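Glycosyl hydrolase, family 8 (Clostridium perfringens, PDB 3REN) acts as an alpha-amylase built on an (alpha/alpha)6-barrel, and so probably hydrolyses alpha-1,4-glucosidic linkages in starch-like glucans. Local coordinates at residues A[63-68]-A[85-90]; A[98-103]-A[108-113]. One frame throughout, in Å; residues are numbered along the deposited sequence. Where two conformers were deposited one is given.

Contact 1. Residues A[63-68]-A[85-90]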
ATOM      1  N   GLU A  63       8.041   3.512  -1.785  1.00 10.87           N
ATOM      2  CA  GLU A  63       6.881   2.639  -1.580  1.00 11.87           C
ATOM      3  C   GLU A  63       7.286   1.399  -0.763  1.00 11.69           C
ATOM      4  O   GLU A  63       6.637   1.101   0.239  1.00 10.32           O
ATOM      5  CB  GLU A  63       6.238   2.217  -2.917  1.00 10.88           C
ATOM      6  CG  GLU A  63       5.106   1.145  -2.835  1.00 15.29           C
ATOM      7  CD  GLU A  63       4.691   0.691  -4.256  1.00 17.26           C
ATOM      8  OE1 GLU A  63       5.360  -0.228  -4.827  1.00 15.82           O
ATOM      9  OE2 GLU A  63       3.739   1.303  -4.821  1.00 18.36           O
ATOM     10  N   SER A  64       8.306   0.680  -1.239  1.00 12.03           N
ATOM     11  CA  SER A  64       8.796  -0.542  -0.588  1.00 13.15           C
ATOM     12  C   SER A  64       9.266  -0.252   0.826  1.00 13.47           C
ATOM     13  O   SER A  64       8.901  -0.953   1.786  1.00 12.61           O
ATOM     14  CB  SER A  64       9.968  -1.137  -1.377  1.00 13.47           C
ATOM     15  OG  SER A  64       9.559  -1.399  -2.705  1.00 14.27           O
ATOM     16  N   GLU A  65      10.071   0.811   0.964  1.00 12.48           N
ATOM     17  CA  GLU A  65      10.572   1.203   2.269  1.00 12.19           C
ATOM     18  C   GLU A  65       9.472   1.550   3.276  1.00 11.48           C
ATOM     19  O   GLU A  65       9.560   1.145   4.431  1.00 10.70           O
ATOM     20  CB  GLU A  65      11.566   2.363   2.137  1.00 11.84           C
ATOM     21  CG  GLU A  65      12.807   1.932   1.376  1.00 14.77           C
ATOM     22  CD  GLU A  65      13.502   0.705   2.024  1.00 16.40           C
ATOM     23  OE1 GLU A  65      13.645   0.683   3.263  1.00 15.84           O
ATOM     24  OE2 GLU A  65      13.892  -0.229   1.306  1.00 13.83           O
ATOM     25  N   GLY A  66       8.464   2.311   2.829  1.00 10.75           N
ATOM     26  CA  GLY A  66       7.323   2.686   3.655  1.00 10.44           C
ATOM     27  C   GLY A  66       6.560   1.467   4.120  1.00 10.42           C
ATOM     28  O   GLY A  66       6.153   1.403   5.269  1.00 10.52           O
ATOM     29  N   LEU A  67       6.359   0.495   3.232  1.00 10.23           N
ATOM     30  CA  LEU A  67       5.696  -0.760   3.600  1.00 10.92           C
ATOM     31  C   LEU A  67       6.447  -1.511   4.694  1.00 10.47           C
ATOM     32  O   LEU A  67       5.850  -2.005   5.639  1.00  9.87           O
ATOM     33  CB  LEU A  67       5.448  -1.656   2.360  1.00 10.72           C
ATOM     34  CG  LEU A  67       4.342  -1.138   1.390  1.00 11.79           C
ATOM     35  CD1 LEU A  67       4.328  -1.894   0.012  1.00  9.02           C
ATOM     36  CD2 LEU A  67       2.969  -1.206   2.055  1.00  7.02           C
HETATM   37  N   MSE A  68       7.767  -1.583   4.563  1.00 10.80           N
HETATM   38  CA  MSE A  68       8.601  -2.320   5.502  1.00 11.20           C
HETATM   39  C   MSE A  68       8.624  -1.604   6.869  1.00 10.97           C
HETATM   40  O   MSE A  68       8.616  -2.255   7.902  1.00 10.97           O
HETATM   41  CB  MSE A  68      10.021  -2.519   4.925  1.00 11.46           C
HETATM   42  CG  MSE A  68      10.978  -3.304   5.848  1.00 15.15           C
HETATM   43 SE   MSE A  68      10.263  -5.056   6.461  1.00 16.63          SE
HETATM   44  CE  MSE A  68      10.699  -6.154   4.926  1.00 17.47           C
ATOM     45  N   PHE A  85      14.048   3.400   7.958  1.00 12.46           N
ATOM     46  CA  PHE A  85      13.953   4.867   8.100  1.00 13.67           C
ATOM     47  C   PHE A  85      15.279   5.551   7.679  1.00 13.06           C
ATOM     48  O   PHE A  85      15.264   6.517   6.941  1.00 13.00           O
ATOM     49  CB  PHE A  85      13.537   5.239   9.516  1.00 12.37           C
ATOM     50  CG  PHE A  85      13.340   6.710   9.739  1.00 14.72           C
ATOM     51  CD1 PHE A  85      12.802   7.538   8.750  1.00 16.23           C
ATOM     52  CD2 PHE A  85      13.667   7.277  10.963  1.00 15.69           C
ATOM     53  CE1 PHE A  85      12.620   8.891   8.957  1.00 14.19           C
ATOM     54  CE2 PHE A  85      13.460   8.648  11.174  1.00 15.93           C
ATOM     55  CZ  PHE A  85      12.941   9.446  10.149  1.00 11.37           C
ATOM     56  N   ASP A  86      16.428   5.034   8.111  1.00 13.82           N
ATOM     57  CA  ASP A  86      17.716   5.602   7.646  1.00 14.27           C
ATOM     58  C   ASP A  86      17.900   5.647   6.131  1.00 14.52           C
ATOM     59  O   ASP A  86      18.446   6.623   5.598  1.00 14.60           O
ATOM     60  CB  ASP A  86      18.897   4.869   8.246  1.00 15.10           C
ATOM     61  CG  ASP A  86      19.112   5.204   9.701  1.00 18.29           C
ATOM     62  OD1 ASP A  86      18.504   6.165  10.251  1.00 22.31           O
ATOM     63  OD2 ASP A  86      19.891   4.468  10.295  1.00 23.73           O
ATOM     64  N   ILE A  87      17.476   4.595   5.442  1.00 13.50           N
ATOM     65  CA  ILE A  87      17.438   4.630   3.965  1.00 13.31           C
ATOM     66  C   ILE A  87      16.490   5.705   3.414  1.00 13.71           C
ATOM     67  O   ILE A  87      16.827   6.406   2.464  1.00 14.69           O
ATOM     68  CB  ILE A  87      17.055   3.239   3.396  1.00 12.81           C
ATOM     69  CG1 ILE A  87      18.237   2.286   3.608  1.00 14.31           C
ATOM     70  CG2 ILE A  87      16.630   3.331   1.920  1.00  9.12           C
ATOM     71  CD1 ILE A  87      17.831   0.817   3.766  1.00 16.08           C
ATOM     72  N   VAL A  88      15.295   5.827   3.996  1.00 12.82           N
ATOM     73  CA  VAL A  88      14.340   6.860   3.572  1.00 12.13           C
ATOM     74  C   VAL A  88      14.895   8.302   3.750  1.00 12.82           C
ATOM     75  O   VAL A  88      14.735   9.170   2.877  1.00 11.42           O
ATOM     76  CB  VAL A  88      13.002   6.650   4.330  1.00 11.56           C
ATOM     77  CG1 VAL A  88      12.151   7.865   4.316  1.00 10.89           C
ATOM     78  CG2 VAL A  88      12.263   5.464   3.692  1.00 11.44           C
ATOM     79  N   LYS A  89      15.541   8.553   4.884  1.00 13.50           N
ATOM     80  CA  LYS A  89      16.054   9.910   5.152  1.00 14.91           C
ATOM     81  C   LYS A  89      16.953  10.342   4.003  1.00 14.42           C
ATOM     82  O   LYS A  89      16.879  11.496   3.582  1.00 14.92           O
ATOM     83  CB  LYS A  89      16.792   9.993   6.495  1.00 14.55           C
ATOM     84  CG  LYS A  89      15.822   9.773   7.674  1.00 18.05           C
ATOM     85  CD  LYS A  89      16.305  10.350   8.976  1.00 23.83           C
ATOM     86  CE  LYS A  89      17.351   9.529   9.665  1.00 27.30           C
ATOM     87  NZ  LYS A  89      17.780  10.219  10.957  1.00 28.29           N
ATOM     88  N   GLU A  90      17.749   9.407   3.472  1.00 14.22           N
ATOM     89  CA  GLU A  90      18.664   9.708   2.369  1.00 14.53           C
ATOM     90  C   GLU A  90      17.957   9.883   1.033  1.00 13.56           C
ATOM     91  O   GLU A  90      18.550  10.362   0.054  1.00 12.29           O
ATOM     92  CB  GLU A  90      19.822   8.682   2.273  1.00 15.74           C
ATOM     93  CG  GLU A  90      20.738   8.658   3.542  1.00 20.77           C
ATOM     94  CD  GLU A  90      21.224  10.048   3.973  1.00 28.69           C
ATOM     95  OE1 GLU A  90      21.060  10.405   5.174  1.00 33.95           O
ATOM     96  OE2 GLU A  90      21.769  10.793   3.121  1.00 29.70           O
TER

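Contact 2. Residues A[98-103]-A[108-113]. With SO4 (sulfate ion), chain E.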
ATOM      1  N   ILE A  98      10.051  12.773   0.171  1.00 13.36           N
ATOM      2  CA  ILE A  98      10.818  11.588  -0.140  1.00 11.92           C
ATOM      3  C   ILE A  98      10.675  11.248  -1.614  1.00 12.03           C
ATOM      4  O   ILE A  98       9.578  11.265  -2.163  1.00 11.04           O
ATOM      5  CB  ILE A  98      10.367  10.397   0.707  1.00 12.55           C
ATOM      6  CG1 ILE A  98      10.290  10.775   2.204  1.00 13.76           C
ATOM      7  CG2 ILE A  98      11.264   9.185   0.445  1.00  8.48           C
ATOM      8  CD1 ILE A  98      11.604  11.543   2.772  1.00 13.64           C
ATOM      9  N   SER A  99      11.798  10.915  -2.225  1.00 10.90           N
ATOM     10  CA  SER A  99      11.876  10.597  -3.631  1.00 11.70           C
ATOM     11  C   SER A  99      11.060   9.328  -3.854  1.00 12.49           C
ATOM     12  O   SER A  99      11.028   8.468  -2.970  1.00 13.25           O
ATOM     13  CB  SER A  99      13.318  10.297  -3.981  1.00 10.99           C
ATOM     14  OG  SER A  99      13.454   9.924  -5.340  1.00 12.70           O
ATOM     15  N   TRP A 100      10.439   9.175  -5.027  1.00 10.92           N
ATOM     16  CA  TRP A 100       9.724   7.930  -5.321  1.00 11.98           C
ATOM     17  C   TRP A 100      10.650   6.737  -5.507  1.00 12.04           C
ATOM     18  O   TRP A 100      10.257   5.600  -5.205  1.00 11.72           O
ATOM     19  CB  TRP A 100       8.704   8.054  -6.497  1.00 11.63           C
ATOM     20  CG  TRP A 100       9.255   7.794  -7.822  1.00 13.33           C
ATOM     21  CD1 TRP A 100      10.079   8.617  -8.523  1.00 17.75           C
ATOM     22  CD2 TRP A 100       9.010   6.649  -8.677  1.00 12.45           C
ATOM     23  NE1 TRP A 100      10.403   8.056  -9.769  1.00 15.45           N
ATOM     24  CE2 TRP A 100       9.775   6.846  -9.879  1.00 13.49           C
ATOM     25  CE3 TRP A 100       8.236   5.487  -8.551  1.00 15.31           C
ATOM     26  CZ2 TRP A 100       9.783   5.920 -10.942  1.00 14.41           C
ATOM     27  CZ3 TRP A 100       8.256   4.538  -9.617  1.00 14.68           C
ATOM     28  CH2 TRP A 100       9.026   4.765 -10.790  1.00 14.47           C
ATOM     29  N   ARG A 101      11.876   6.978  -5.968  1.00 12.32           N
ATOM     30  CA  ARG A 101      12.746   5.863  -6.352  1.00 13.58           C
ATOM     31  C   ARG A 101      14.201   6.274  -6.372  1.00 13.62           C
ATOM     32  O   ARG A 101      14.487   7.386  -6.759  1.00 13.79           O
ATOM     33  CB  ARG A 101      12.376   5.364  -7.761  1.00 13.11           C
ATOM     34  CG  ARG A 101      13.304   4.239  -8.282  1.00 15.94           C
ATOM     35  CD  ARG A 101      12.757   3.592  -9.590  1.00 18.10           C
ATOM     36  NE  ARG A 101      12.871   4.564 -10.679  1.00 18.72           N
ATOM     37  CZ  ARG A 101      12.568   4.328 -11.947  1.00 22.33           C
ATOM     38  NH1 ARG A 101      12.141   3.129 -12.327  1.00 21.26           N
ATOM     39  NH2 ARG A 101      12.699   5.309 -12.834  1.00 25.50           N
ATOM     40  N   LYS A 102      15.110   5.364  -5.993  1.00 14.39           N
ATOM     41  CA  LYS A 102      16.550   5.566  -6.225  1.00 14.85           C
ATOM     42  C   LYS A 102      17.124   4.416  -7.040  1.00 16.11           C
ATOM     43  O   LYS A 102      16.586   3.322  -7.055  1.00 15.42           O
ATOM     44  CB  LYS A 102      17.360   5.793  -4.932  1.00 15.15           C
ATOM     45  CG  LYS A 102      17.219   4.706  -3.874  1.00 15.36           C
ATOM     46  CD  LYS A 102      18.314   4.769  -2.766  1.00 14.03           C
ATOM     47  CE  LYS A 102      18.263   3.472  -1.896  1.00 13.11           C
ATOM     48  NZ  LYS A 102      19.231   3.499  -0.725  1.00 12.22           N
ATOM     49  N   GLU A 103      18.191   4.707  -7.768  1.00 18.36           N
ATOM     50  CA  GLU A 103      19.002   3.693  -8.428  1.00 21.40           C
ATOM     51  C   GLU A 103      20.438   3.940  -7.962  1.00 21.35           C
ATOM     52  O   GLU A 103      20.979   5.010  -8.223  1.00 22.13           O
ATOM     53  CB  GLU A 103      18.966   3.875  -9.940  1.00 22.30           C
ATOM     54  CG  GLU A 103      17.590   3.787 -10.597  1.00 28.36           C
ATOM     55  CD  GLU A 103      17.627   4.158 -12.083  1.00 33.56           C
ATOM     56  OE1 GLU A 103      18.479   3.583 -12.826  1.00 33.36           O
ATOM     57  OE2 GLU A 103      16.804   5.030 -12.490  1.00 35.90           O
ATOM     58  N   SER A 108      15.352   9.944  -7.662  1.00 16.49           N
ATOM     59  CA  SER A 108      14.527  10.602  -8.663  0.50 17.10           C
ATOM     60  C   SER A 108      14.033  11.920  -8.101  1.00 16.68           C
ATOM     61  O   SER A 108      13.720  11.999  -6.906  1.00 16.66           O
ATOM     62  CB  SER A 108      13.328   9.741  -9.024  0.50 17.28           C
ATOM     63  OG  SER A 108      13.746   8.615  -9.753  0.50 20.52           O
ATOM     64  N   PRO A 109      13.980  12.973  -8.950  1.00 17.30           N
ATOM     65  CA  PRO A 109      13.502  14.278  -8.477  1.00 17.61           C
ATOM     66  C   PRO A 109      11.993  14.331  -8.302  1.00 17.60           C
ATOM     67  O   PRO A 109      11.437  15.377  -7.980  1.00 19.50           O
ATOM     68  CB  PRO A 109      13.937  15.242  -9.596  1.00 18.00           C
ATOM     69  CG  PRO A 109      14.008  14.397 -10.823  1.00 17.55           C
ATOM     70  CD  PRO A 109      14.495  13.051 -10.341  1.00 17.70           C
ATOM     71  N   SER A 110      11.313  13.209  -8.448  1.00 17.54           N
ATOM     72  CA  SER A 110       9.873  13.253  -8.306  1.00 16.73           C
ATOM     73  C   SER A 110       9.387  12.390  -7.142  1.00 16.50           C
ATOM     74  O   SER A 110      10.117  11.483  -6.666  1.00 15.48           O
ATOM     75  CB  SER A 110       9.218  12.890  -9.633  1.00 17.69           C
ATOM     76  OG  SER A 110       9.394  11.527  -9.828  1.00 20.55           O
ATOM     77  N   SER A 111       8.166  12.697  -6.708  1.00 14.27           N
ATOM     78  CA  SER A 111       7.530  12.111  -5.542  1.00 14.16           C
ATOM     79  C   SER A 111       6.048  11.769  -5.847  1.00 14.05           C
ATOM     80  O   SER A 111       5.448  12.422  -6.690  1.00 13.99           O
ATOM     81  CB  SER A 111       7.553  13.120  -4.407  1.00 12.73           C
ATOM     82  OG  SER A 111       8.871  13.309  -3.966  1.00 11.14           O
ATOM     83  N   ALA A 112       5.488  10.788  -5.140  1.00 12.79           N
ATOM     84  CA  ALA A 112       4.054  10.447  -5.219  1.00 12.51           C
ATOM     85  C   ALA A 112       3.456  10.633  -3.817  1.00 12.45           C
ATOM     86  O   ALA A 112       3.977  10.082  -2.863  1.00 13.20           O
ATOM     87  CB  ALA A 112       3.902   8.979  -5.649  1.00 11.65           C
ATOM     88  N   THR A 113       2.354  11.372  -3.700  1.00 12.43           N
ATOM     89  CA  THR A 113       1.700  11.661  -2.429  1.00 12.09           C
ATOM     90  C   THR A 113       1.450  10.411  -1.567  1.00 12.64           C
ATOM     91  O   THR A 113       1.621  10.432  -0.331  1.00 12.08           O
ATOM     92  CB  THR A 113       0.422  12.446  -2.712  1.00 12.18           C
ATOM     93  OG1 THR A 113       0.780  13.754  -3.185  1.00 16.64           O
ATOM     94  CG2 THR A 113      -0.467  12.609  -1.480  1.00 12.96           C
TER
HETATM   95  S   SO4 E   2      12.828   9.084 -12.721  1.00 50.76           S
HETATM   96  O1  SO4 E   2      13.132   8.709 -14.094  1.00 52.95           O
HETATM   97  O2  SO4 E   2      11.695   9.998 -12.639  1.00 52.50           O
HETATM   98  O3  SO4 E   2      12.506   7.878 -11.975  1.00 51.96           O
HETATM   99  O4  SO4 E   2      14.020   9.737 -12.193  1.00 52.47           O
HETATM  100  O   HOH W   1      15.156   6.594 -10.583  1.00 28.81           O

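Contact 1. Residues A[63-68]-A[85-90]
E65 meets V88 and I87 with different parts of one bent side chain. Its CB sits 3.5 Å from V88 CG2, a close van der Waals contact and the closest approach between residues 63-68 and 85-90. The backbones come nearest at the same pair, with E65 CA 6.9 Å from V88 CA. V88 has CG1 opposite its own backbone N (chi1 161°), which leaves CG2 as the branch that reaches the base of the glutamate. In E65, chi1 (-65°) sets CG opposite the carbonyl carbon and beside the backbone N; the chain then bends once, at chi2 (-56°), and the carboxylate is thereby carried past V88 to the neighbouring isoleucine. There I87 CG2 lies 4.1 Å from E65 CD, almost directly above the flat face of the carboxylate, and the same methyl is 4.1 Å from E65 CG, so that it touches both carbons alike. The two side chains cross at about a right angle.

These residues join helix 62-74 to helix 78-89, consecutive and roughly antiparallel members of the (alpha/alpha)6-barrel. L67 touches helices 335-346 and 113-130, consistent with a place for helix 62-74 in the inner ring, whereas E65 looks out to helix 78-89. The carboxylate is buried, and its two oxygens have separate partners: OE1 is hydrogen-bonded to H84 ND1, on the same helix as I87 and V88, and OE2 to the backbone N of I41. Those two bonds hold the group's rotation while the I87 methyl lies against one face. On helix 78-89, F85 turns from residues 63-68 and packs its ring edge-to-face with Y138 of helix 133-150.

Contact 2. Residues A[98-103]-A[108-113]
S99 OG donates to S108 O over 2.6 Å, in the carbonyl plane and on a lone pair, and so ties together the two flanks of the beta-hairpin formed by strands 101-103 and 106-107. S111 OG gives a second hydroxyl bond, 2.8 Å to I98 O, but comes from 55° above that carbonyl plane. Two backbone bonds lie between and beside them: W100 N to S110 O and S108 N to R101 O, each 2.8 Å with an N-H...O angle of 164°. Past A112, the N-cap, the chain enters helix 113-130.

A sulfate, probably from the crystallisation liquor, occupies the outer side. Its O3 accepts from R101 NH2 at 2.7 Å and from W100 NE1 at 3.1 Å; S108 OG is also close, though that serine has two conformers. R101 can serve the anion because its chain, extended at first, bends at chi3 (70°), setting the guanidinium at the CZ2 rim of the indole with its own face toward W100 CZ2, which is 3.3 Å above the guanidinium plane; R101 CB stands over the middle of the indole. Next to the anion site, S110 OG approaches W100 CD1 obliquely, at 3.3 Å.

How the contacts relate
Contact 1 is buried between two helices of the barrel, whereas contact 2 is only partly buried and belongs to the loops and short strands that follow. They come in series along the chain, with centres 11 Å apart, and they touch: I87 CG2 packs 3.7 Å from K102 NZ, and V88 O lies 3.9 Å from I98 CD1. Across contact 1 the touching is van der Waals, methyl groups against the glutamate chain and its carboxylate carbon, the polar end being satisfied by residues outside it; contact 2 is held by backbone and serine hydroxyl bonds and presents nitrogen donors to an anion. Contact 1 thus pairs helices 62-74 and 78-89, while contact 2 shapes the connection from helix 78-89 to helix 113-130.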